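Local coordinates for glycosyl hydrolase family 62 protein (Coprinopsis cinerea, PDB 5B6T) that hydrolyses terminal alpha-L-arabinofuranosyl groups, probably those that decorate arabinoxylan, at residues S30-D35 against R93-V98; H39-T44 against Y69-A74; V53-T58 against G64-Y69. All coordinates share one frame; numbering follows the deposited sequence.

Interaction 1. Residues S30-D35 against R93-V98; sequences SVVYHD and RLWYLV
Trp-95 drives the edge of its six-membered ring into the face of the His-34 imidazole, and this T-shaped pair spans a gap between two backbones: Val-32 CA and Trp-95 CA are 11.3 Å apart. The evidence for the T shape is direct: the two rings stand at 77° to each other, their centroids lie 5.3 Å apart, and Trp-95 CZ2 sits over the middle of the imidazole. The closest atoms are Trp-95 CZ2 and His-34 ND1, at 4.0 Å, with ND1 lying in the plane of the indole. On the opposite face of the imidazole, Asp-35 CG lies 3.6 Å above the ring plane, displaced toward the rim, so flat groups flank His-34 on both faces. The histidine gets there by setting CG opposite its own backbone N (chi1 170°).

GH62 enzymes are five-bladed beta-propellers, and here one four-stranded sheet meets the next: 30-35 belongs to edge strand 25-34, whereas 93-98 runs into strand 94-100 of the following sheet. No hydrogen bond crosses between these segments; the join is made by side chains.

Deeper along the strand, the Val-32 and Trp-95 side chains point at each other from opposite directions, Val-32 CG2 reaching Trp-95 CZ3 at 4.2 Å, obliquely to the ring. Trp-95 also touches Tyr-88 and Val-86 of strand 82-89. Ser-30 OG makes a polar tie to the next sheet by bonding to the backbone N of Val-86, and it bonds as well to Glu-267 of strand 266-268, in a third sheet.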
loop_
_atom_site.group_PDB
_atom_site.type_symbol
_atom_site.label_atom_id
_atom_site.label_comp_id
_atom_site.label_asym_id
_atom_site.label_seq_id
_atom_site.Cartn_x
_atom_site.Cartn_y
_atom_site.Cartn_z
ATOM N N SER A 30 -3.278 -3.080 3.426
ATOM C CA SER A 30 -2.326 -2.707 4.439
ATOM C C SER A 30 -2.368 -3.762 5.555
ATOM O O SER A 30 -3.428 -4.284 5.867
ATOM C CB SER A 30 -2.684 -1.336 5.018
ATOM O OG SER A 30 -1.638 -0.853 5.847
ATOM N N VAL A 31 -1.223 -4.055 6.155
ATOM C CA VAL A 31 -1.150 -5.173 7.080
ATOM C C VAL A 31 -0.169 -4.998 8.221
ATOM O O VAL A 31 0.972 -4.596 8.029
ATOM C CB VAL A 31 -0.862 -6.495 6.335
ATOM C CG1 VAL A 31 0.409 -6.409 5.495
ATOM C CG2 VAL A 31 -0.846 -7.680 7.278
ATOM N N VAL A 32 -0.660 -5.351 9.412
ATOM C CA VAL A 32 0.178 -5.466 10.613
ATOM C C VAL A 32 -0.203 -6.712 11.399
ATOM O O VAL A 32 -1.357 -7.152 11.381
ATOM C CB VAL A 32 0.084 -4.235 11.547
ATOM C CG1 VAL A 32 0.663 -3.004 10.871
ATOM C CG2 VAL A 32 -1.327 -3.948 12.029
ATOM N N TYR A 33 0.804 -7.259 12.079
ATOM C CA TYR A 33 0.614 -8.349 13.043
ATOM C C TYR A 33 0.707 -7.753 14.430
ATOM O O TYR A 33 1.698 -7.113 14.767
ATOM C CB TYR A 33 1.673 -9.420 12.867
ATOM C CG TYR A 33 1.370 -10.704 13.635
ATOM C CD1 TYR A 33 0.432 -11.601 13.165
ATOM C CD2 TYR A 33 2.045 -11.016 14.817
ATOM C CE1 TYR A 33 0.165 -12.780 13.836
ATOM C CE2 TYR A 33 1.765 -12.175 15.514
ATOM C CZ TYR A 33 0.845 -13.066 15.016
ATOM O OH TYR A 33 0.604 -14.262 15.687
ATOM N N HIS A 34 -0.352 -7.923 15.214
ATOM C CA HIS A 34 -0.433 -7.290 16.533
ATOM C C HIS A 34 -1.223 -8.174 17.461
ATOM O O HIS A 34 -2.331 -8.646 17.115
ATOM C CB HIS A 34 -1.095 -5.913 16.424
ATOM C CG HIS A 34 -1.429 -5.280 17.737
ATOM N ND1 HIS A 34 -0.479 -4.691 18.524
ATOM C CD2 HIS A 34 -2.599 -5.158 18.400
ATOM C CE1 HIS A 34 -1.045 -4.205 19.614
ATOM N NE2 HIS A 34 -2.329 -4.485 19.571
ATOM N N ASP A 35 -0.642 -8.407 18.633
ATOM C CA ASP A 35 -1.238 -9.280 19.634
ATOM C C ASP A 35 -1.817 -10.570 19.073
ATOM O O ASP A 35 -2.968 -10.905 19.285
ATOM C CB ASP A 35 -2.260 -8.481 20.428
ATOM C CG ASP A 35 -1.593 -7.535 21.403
ATOM O OD1 ASP A 35 -0.343 -7.620 21.552
ATOM O OD2 ASP A 35 -2.301 -6.714 22.013
ATOM N N ARG A 93 -0.026 7.559 21.066
ATOM C CA ARG A 93 -0.671 6.317 21.515
ATOM C C ARG A 93 -1.981 6.129 20.739
ATOM O O ARG A 93 -3.025 5.727 21.281
ATOM C CB ARG A 93 -0.871 6.331 23.044
ATOM C CG ARG A 93 0.466 6.371 23.779
ATOM C CD ARG A 93 0.388 6.735 25.252
ATOM N NE ARG A 93 -0.661 6.018 25.955
ATOM C CZ ARG A 93 -0.530 4.843 26.577
ATOM N NH1 ARG A 93 0.625 4.173 26.596
ATOM N NH2 ARG A 93 -1.595 4.318 27.175
ATOM N N LEU A 94 -1.934 6.435 19.442
ATOM C CA LEU A 94 -3.097 6.279 18.567
ATOM C C LEU A 94 -2.665 5.562 17.293
ATOM O O LEU A 94 -1.615 5.895 16.735
ATOM C CB LEU A 94 -3.620 7.636 18.147
ATOM C CG LEU A 94 -4.435 8.444 19.133
ATOM C CD1 LEU A 94 -4.756 9.749 18.442
ATOM C CD2 LEU A 94 -5.701 7.694 19.527
ATOM N N TRP A 95 -3.493 4.637 16.822
ATOM C CA TRP A 95 -3.366 4.099 15.484
ATOM C C TRP A 95 -3.942 5.118 14.504
ATOM O O TRP A 95 -4.939 5.814 14.786
ATOM C CB TRP A 95 -4.105 2.770 15.324
ATOM C CG TRP A 95 -3.579 1.658 16.156
ATOM C CD1 TRP A 95 -3.941 1.352 17.419
ATOM C CD2 TRP A 95 -2.606 0.681 15.762
ATOM N NE1 TRP A 95 -3.249 0.240 17.854
ATOM C CE2 TRP A 95 -2.430 -0.193 16.852
ATOM C CE3 TRP A 95 -1.886 0.451 14.586
ATOM C CZ2 TRP A 95 -1.543 -1.257 16.810
ATOM C CZ3 TRP A 95 -1.002 -0.630 14.541
ATOM C CH2 TRP A 95 -0.836 -1.458 15.660
ATOM N N TYR A 96 -3.273 5.226 13.353
ATOM C CA TYR A 96 -3.735 6.004 12.212
ATOM C C TYR A 96 -4.072 5.069 11.081
ATOM O O TYR A 96 -3.377 4.037 10.884
ATOM C CB TYR A 96 -2.684 7.034 11.748
ATOM C CG TYR A 96 -2.674 8.304 12.544
ATOM C CD1 TYR A 96 -2.206 8.332 13.838
ATOM C CD2 TYR A 96 -3.153 9.490 11.996
ATOM C CE1 TYR A 96 -2.239 9.505 14.595
ATOM C CE2 TYR A 96 -3.186 10.647 12.733
ATOM C CZ TYR A 96 -2.733 10.658 14.021
ATOM O OH TYR A 96 -2.767 11.830 14.766
ATOM N N LEU A 97 -5.106 5.439 10.330
ATOM C CA LEU A 97 -5.481 4.793 9.069
ATOM C C LEU A 97 -5.534 5.925 8.031
ATOM O O LEU A 97 -6.385 6.823 8.135
ATOM C CB LEU A 97 -6.852 4.118 9.187
ATOM C CG LEU A 97 -7.220 3.183 8.041
ATOM C CD1 LEU A 97 -6.308 1.944 7.989
ATOM C CD2 LEU A 97 -8.691 2.758 8.113
ATOM N N VAL A 98 -4.560 5.895 7.129
ATOM C CA VAL A 98 -4.368 6.866 6.082
ATOM C C VAL A 98 -4.980 6.302 4.808
ATOM O O VAL A 98 -4.880 5.098 4.544
ATOM C CB VAL A 98 -2.866 7.175 5.921
ATOM C CG1 VAL A 98 -2.580 7.967 4.649
ATOM C CG2 VAL A 98 -2.378 7.917 7.132
#

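Interaction 2. Residues H39-T44 against Y69-A74; sequences HVFAST and YYLDQA
Phe-41 and Leu-71 make the close part of this contact, which joins a strand of one antiparallel blade, in the five-bladed beta-propeller typical of GH62, to the segment that follows the blade's last strand. Segment 39-44 is a length of strand 37-46; segment 69-74 leaves strand 68-70 and folds into a 3-10 turn at 71-73. Strand 49-57 runs between these two strands in the sheet, and no hydrogen bond joins the two segments directly.

Leu-71 CD1 stands 4.0 Å from Phe-41 CD2 and lies in the plane of the phenyl ring, so the methyl meets an edge rather than a face, and the two side chains cross at about a right angle. Both residues are buried. Phe-41 CG lies opposite its carbonyl carbon (chi1 -63°), and although the CB bond does not aim at Leu-71, the ring reaches it. Pro-84 and Val-86 of the next sheet, with the ring of Tyr-54, pack on the same phenyl group.

The other end is looser. There Thr-44 CG2 approaches the edge of Tyr-70 at CE1, 4.2 Å away, and the tyrosine is partly exposed. Its polar end looks elsewhere, since Tyr-70 OH is hydrogen-bonded to Asp-19 and its ring also takes a cation-pi contact from Arg-21. The 3-10 turn is closed by Gln-73 N bonding to Tyr-70 O at 3.1 Å, followed by Ala-74 N to Leu-71 O at 3.0 Å.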
loop_
_atom_site.group_PDB
_atom_site.type_symbol
_atom_site.label_atom_id
_atom_site.label_comp_id
_atom_site.label_asym_id
_atom_site.label_seq_id
_atom_site.Cartn_x
_atom_site.Cartn_y
_atom_site.Cartn_z
ATOM N N HIS A 39 -3.945 -8.084 11.026
ATOM C CA HIS A 39 -4.939 -7.031 10.867
ATOM C C HIS A 39 -4.742 -6.489 9.460
ATOM O O HIS A 39 -3.730 -5.851 9.174
ATOM C CB HIS A 39 -4.745 -5.923 11.899
ATOM C CG HIS A 39 -4.755 -6.437 13.293
ATOM N ND1 HIS A 39 -5.884 -6.482 14.077
ATOM C CD2 HIS A 39 -3.770 -7.005 14.025
ATOM C CE1 HIS A 39 -5.593 -7.030 15.245
ATOM N NE2 HIS A 39 -4.316 -7.372 15.232
ATOM N N VAL A 40 -5.706 -6.760 8.591
ATOM C CA VAL A 40 -5.615 -6.335 7.215
ATOM C C VAL A 40 -6.703 -5.280 6.961
ATOM O O VAL A 40 -7.879 -5.482 7.318
ATOM C CB VAL A 40 -5.788 -7.519 6.243
ATOM C CG1 VAL A 40 -5.932 -7.065 4.784
ATOM C CG2 VAL A 40 -4.645 -8.534 6.411
ATOM N N PHE A 41 -6.310 -4.175 6.348
ATOM C CA PHE A 41 -7.259 -3.183 5.832
ATOM C C PHE A 41 -7.163 -3.181 4.336
ATOM O O PHE A 41 -6.069 -3.268 3.798
ATOM C CB PHE A 41 -6.909 -1.790 6.382
ATOM C CG PHE A 41 -7.018 -1.697 7.869
ATOM C CD1 PHE A 41 -6.045 -2.223 8.701
ATOM C CD2 PHE A 41 -8.140 -1.111 8.441
ATOM C CE1 PHE A 41 -6.196 -2.188 10.083
ATOM C CE2 PHE A 41 -8.261 -1.030 9.810
ATOM C CZ PHE A 41 -7.283 -1.548 10.626
ATOM N N ALA A 42 -8.309 -3.111 3.645
ATOM C CA ALA A 42 -8.299 -3.185 2.195
ATOM C C ALA A 42 -9.393 -2.308 1.633
ATOM O O ALA A 42 -10.365 -2.001 2.344
ATOM C CB ALA A 42 -8.498 -4.641 1.759
ATOM N N SER A 43 -9.226 -1.922 0.364
ATOM C CA SER A 43 -10.323 -1.304 -0.392
ATOM C C SER A 43 -11.331 -2.353 -0.827
ATOM O O SER A 43 -10.965 -3.418 -1.290
ATOM C CB SER A 43 -9.818 -0.619 -1.665
ATOM O OG SER A 43 -8.774 0.270 -1.362
ATOM N N THR A 44 -12.618 -2.031 -0.700
ATOM C CA THR A 44 -13.658 -2.740 -1.456
ATOM C C THR A 44 -13.883 -1.993 -2.768
ATOM O O THR A 44 -13.978 -0.754 -2.759
ATOM C CB THR A 44 -14.972 -2.843 -0.662
ATOM O OG1 THR A 44 -15.526 -1.535 -0.389
ATOM C CG2 THR A 44 -14.743 -3.535 0.658
ATOM N N TYR A 69 -15.268 -6.673 8.542
ATOM C CA TYR A 69 -15.946 -5.541 9.194
ATOM C C TYR A 69 -15.897 -4.406 8.201
ATOM O O TYR A 69 -14.826 -3.812 7.959
ATOM C CB TYR A 69 -15.305 -5.123 10.546
ATOM C CG TYR A 69 -16.216 -4.241 11.359
ATOM C CD1 TYR A 69 -16.392 -2.922 11.035
ATOM C CD2 TYR A 69 -16.878 -4.737 12.479
ATOM C CE1 TYR A 69 -17.255 -2.121 11.783
ATOM C CE2 TYR A 69 -17.724 -3.943 13.233
ATOM C CZ TYR A 69 -17.903 -2.637 12.874
ATOM O OH TYR A 69 -18.777 -1.830 13.590
ATOM N N TYR A 70 -17.063 -4.056 7.657
ATOM C CA TYR A 70 -17.170 -2.948 6.725
ATOM C C TYR A 70 -17.076 -1.613 7.479
ATOM O O TYR A 70 -17.903 -1.304 8.332
ATOM C CB TYR A 70 -18.474 -3.057 5.960
ATOM C CG TYR A 70 -18.526 -4.240 5.009
ATOM C CD1 TYR A 70 -17.732 -4.275 3.871
ATOM C CD2 TYR A 70 -19.387 -5.317 5.240
ATOM C CE1 TYR A 70 -17.757 -5.365 2.996
ATOM C CE2 TYR A 70 -19.427 -6.393 4.377
ATOM C CZ TYR A 70 -18.621 -6.410 3.242
ATOM O OH TYR A 70 -18.670 -7.456 2.325
ATOM N N LEU A 71 -16.040 -0.829 7.171
ATOM C CA LEU A 71 -15.723 0.327 8.001
ATOM C C LEU A 71 -16.682 1.491 7.809
ATOM O O LEU A 71 -16.640 2.449 8.588
ATOM C CB LEU A 71 -14.265 0.761 7.824
ATOM C CG LEU A 71 -13.255 -0.258 8.334
ATOM C CD1 LEU A 71 -11.855 0.185 7.930
ATOM C CD2 LEU A 71 -13.352 -0.436 9.852
ATOM N N ASP A 72 -17.574 1.394 6.825
ATOM C CA ASP A 72 -18.646 2.391 6.722
ATOM C C ASP A 72 -19.639 2.332 7.889
ATOM O O ASP A 72 -20.416 3.268 8.081
ATOM C CB ASP A 72 -19.343 2.336 5.345
ATOM C CG ASP A 72 -20.108 1.022 5.075
ATOM O OD1 ASP A 72 -20.483 0.312 5.988
ATOM O OD2 ASP A 72 -20.459 0.791 3.889
ATOM N N GLN A 73 -19.581 1.274 8.690
ATOM C CA GLN A 73 -20.352 1.172 9.927
ATOM C C GLN A 73 -19.737 1.936 11.121
ATOM O O GLN A 73 -20.399 2.130 12.158
ATOM C CB GLN A 73 -20.603 -0.305 10.297
ATOM C CG GLN A 73 -21.367 -1.063 9.237
ATOM C CD GLN A 73 -22.682 -0.425 8.883
ATOM O OE1 GLN A 73 -22.861 0.117 7.770
ATOM N NE2 GLN A 73 -23.601 -0.456 9.808
ATOM N N ALA A 74 -18.452 2.271 10.992
ATOM C CA ALA A 74 -17.744 3.107 11.955
ATOM C C ALA A 74 -17.998 4.564 11.584
ATOM O O ALA A 74 -18.522 4.875 10.492
ATOM C CB ALA A 74 -16.229 2.807 11.911
#

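Interaction 3. Residues V53-T58 against G64-Y69; sequences VYISFT and GSASFY. With GOL (glycerol), chain G.
Tyr-54 and Tyr-69 form an antiparallel hydrogen-bonded pair of the hairpin: Tyr-54 N reaches Tyr-69 O at 2.9 Å (172° at the hydrogen), and Tyr-69 N returns to Tyr-54 O at 2.8 Å (174°). On the face carrying Ile-55 and Phe-68, these two side chains run side by side, with Ile-55 CD1 3.5 Å from Phe-68 CE1. In Val-53 a chi1 of 65° places CG1 between N and the carbonyl carbon, which leaves CG2 opposite N, and this branch comes equally near Phe-68 CB. Further along, Ile-55 CG2 meets Ala-66 CB at 3.7 Å.

Past the tyrosine pair the two chains diverge, leaving Ser-56 N 4.5 Å from Ser-67 O. A glycerol, probably from the crystallisation liquor, bridges this opening: its O3 accepts from Ser-56 N at 2.9 Å and donates to Ser-67 O at 2.6 Å. Its O2 is also hydrogen-bonded to Ser-67 OG.

Around this first shell, Phe-57 meets the rings of Trp-38 and Trp-60. Strand 49-57 is flanked by 37-46, bonded to it through Val-53 and Ile-55, and by edge strand 68-70.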
loop_
_atom_site.group_PDB
_atom_site.type_symbol
_atom_site.label_atom_id
_atom_site.label_comp_id
_atom_site.label_asym_id
_atom_site.label_seq_id
_atom_site.Cartn_x
_atom_site.Cartn_y
_atom_site.Cartn_z
ATOM N N VAL A 53 -12.518 -2.038 4.237
ATOM C CA VAL A 53 -12.874 -3.177 5.082
ATOM C C VAL A 53 -11.678 -3.574 5.971
ATOM O O VAL A 53 -10.509 -3.442 5.565
ATOM C CB VAL A 53 -13.378 -4.337 4.205
ATOM C CG1 VAL A 53 -12.288 -4.876 3.307
ATOM C CG2 VAL A 53 -14.029 -5.425 5.056
ATOM N N TYR A 54 -12.005 -4.054 7.177
ATOM C CA TYR A 54 -11.066 -4.564 8.147
ATOM C C TYR A 54 -11.283 -6.072 8.262
ATOM O O TYR A 54 -12.439 -6.553 8.333
ATOM C CB TYR A 54 -11.284 -3.900 9.502
ATOM C CG TYR A 54 -10.571 -4.542 10.657
ATOM C CD1 TYR A 54 -9.189 -4.416 10.799
ATOM C CD2 TYR A 54 -11.262 -5.235 11.661
ATOM C CE1 TYR A 54 -8.517 -4.995 11.859
ATOM C CE2 TYR A 54 -10.584 -5.824 12.716
ATOM C CZ TYR A 54 -9.214 -5.686 12.833
ATOM O OH TYR A 54 -8.545 -6.260 13.899
ATOM N N ILE A 55 -10.169 -6.806 8.206
ATOM C CA ILE A 55 -10.164 -8.259 8.209
ATOM C C ILE A 55 -9.115 -8.715 9.211
ATOM O O ILE A 55 -8.008 -8.217 9.177
ATOM C CB ILE A 55 -9.801 -8.805 6.812
ATOM C CG1 ILE A 55 -10.609 -8.095 5.701
ATOM C CG2 ILE A 55 -9.990 -10.325 6.772
ATOM C CD1 ILE A 55 -10.144 -8.427 4.282
ATOM N N SER A 56 -9.443 -9.640 10.114
ATOM C CA SER A 56 -8.450 -10.103 11.064
ATOM C C SER A 56 -8.529 -11.621 11.218
ATOM O O SER A 56 -9.598 -12.214 11.108
ATOM C CB SER A 56 -8.599 -9.367 12.404
ATOM O OG SER A 56 -7.648 -9.767 13.383
ATOM N N PHE A 57 -7.373 -12.222 11.430
ATOM C CA PHE A 57 -7.248 -13.681 11.475
ATOM C C PHE A 57 -5.931 -14.038 12.158
ATOM O O PHE A 57 -4.959 -13.273 12.137
ATOM C CB PHE A 57 -7.314 -14.288 10.051
ATOM C CG PHE A 57 -6.468 -13.576 9.036
ATOM C CD1 PHE A 57 -6.967 -12.498 8.336
ATOM C CD2 PHE A 57 -5.161 -13.988 8.791
ATOM C CE1 PHE A 57 -6.185 -11.833 7.423
ATOM C CE2 PHE A 57 -4.375 -13.331 7.878
ATOM C CZ PHE A 57 -4.891 -12.249 7.188
ATOM N N THR A 58 -5.891 -15.223 12.754
ATOM C CA THR A 58 -4.695 -15.633 13.475
ATOM C C THR A 58 -3.635 -16.215 12.558
ATOM O O THR A 58 -2.449 -16.022 12.816
ATOM C CB THR A 58 -5.008 -16.681 14.567
ATOM O OG1 THR A 58 -5.669 -17.779 13.953
ATOM C CG2 THR A 58 -5.893 -16.121 15.646
ATOM N N GLY A 64 -9.026 -16.594 4.320
ATOM C CA GLY A 64 -10.202 -16.639 3.433
ATOM C C GLY A 64 -11.531 -16.730 4.157
ATOM O O GLY A 64 -12.544 -16.238 3.650
ATOM N N SER A 65 -11.544 -17.362 5.329
ATOM C CA SER A 65 -12.777 -17.534 6.109
ATOM C C SER A 65 -13.025 -16.426 7.140
ATOM O O SER A 65 -14.087 -16.394 7.771
ATOM C CB SER A 65 -12.765 -18.898 6.794
ATOM O OG SER A 65 -11.720 -18.989 7.724
ATOM N N ALA A 66 -12.082 -15.493 7.271
ATOM C CA ALA A 66 -12.209 -14.411 8.218
ATOM C C ALA A 66 -13.398 -13.513 7.853
ATOM O O ALA A 66 -13.596 -13.236 6.686
ATOM C CB ALA A 66 -10.918 -13.612 8.238
ATOM N N SER A 67 -14.168 -13.077 8.842
ATOM C CA SER A 67 -15.248 -12.130 8.632
ATOM C C SER A 67 -14.698 -10.763 8.207
ATOM O O SER A 67 -13.550 -10.408 8.496
ATOM C CB SER A 67 -16.053 -11.946 9.922
ATOM O OG SER A 67 -15.207 -11.577 10.997
ATOM N N PHE A 68 -15.528 -10.039 7.491
ATOM C CA PHE A 68 -15.258 -8.654 7.144
ATOM C C PHE A 68 -15.949 -7.741 8.139
ATOM O O PHE A 68 -17.103 -7.981 8.515
ATOM C CB PHE A 68 -15.825 -8.364 5.766
ATOM C CG PHE A 68 -14.989 -8.875 4.609
ATOM C CD1 PHE A 68 -13.877 -9.707 4.790
ATOM C CD2 PHE A 68 -15.305 -8.474 3.319
ATOM C CE1 PHE A 68 -13.134 -10.154 3.700
ATOM C CE2 PHE A 68 -14.559 -8.902 2.236
ATOM C CZ PHE A 68 -13.461 -9.745 2.431
ATOM N N TYR A 69 -15.268 -6.673 8.542
ATOM C CA TYR A 69 -15.946 -5.541 9.194
ATOM C C TYR A 69 -15.897 -4.406 8.201
ATOM O O TYR A 69 -14.826 -3.812 7.959
ATOM C CB TYR A 69 -15.305 -5.123 10.546
ATOM C CG TYR A 69 -16.216 -4.241 11.359
ATOM C CD1 TYR A 69 -16.392 -2.922 11.035
ATOM C CD2 TYR A 69 -16.878 -4.737 12.479
ATOM C CE1 TYR A 69 -17.255 -2.121 11.783
ATOM C CE2 TYR A 69 -17.724 -3.943 13.233
ATOM C CZ TYR A 69 -17.903 -2.637 12.874
ATOM O OH TYR A 69 -18.777 -1.830 13.590
HETATM C C1 GOL G . -13.289 -9.349 13.432
HETATM O O1 GOL G . -12.182 -8.715 14.132
HETATM C C2 GOL G . -13.625 -8.564 12.155
HETATM O O2 GOL G . -14.890 -8.994 11.607
HETATM C C3 GOL G . -12.542 -8.733 11.081
HETATM O O3 GOL G . -12.230 -10.126 10.755
#

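All three interactions draw on the sheet of strands 25-34, 37-46, 49-57 and 68-70 and nest along the chain, interaction 3 inside interaction 2 inside interaction 1. Interactions 2 and 3, centres about 9 Å apart, share Tyr-69, and His-39 ND1 to Tyr-54 OH, 2.7 Å, is a probable hydrogen bond between them. Interactions 1 and 2 meet through Leu-97 CD1 and Phe-41 CD2 at 3.6 Å. The bound calcium, which probably marks the propeller centre near the active site as in GH62 relatives, lies about 9 Å from the Phe-41 side chain, about 12 Å from Val-32's and about 13 Å from Val-53's. Separate glycerols, probably from the crystallisation liquor, bridge interaction 3 and bond Tyr-70 N in interaction 2.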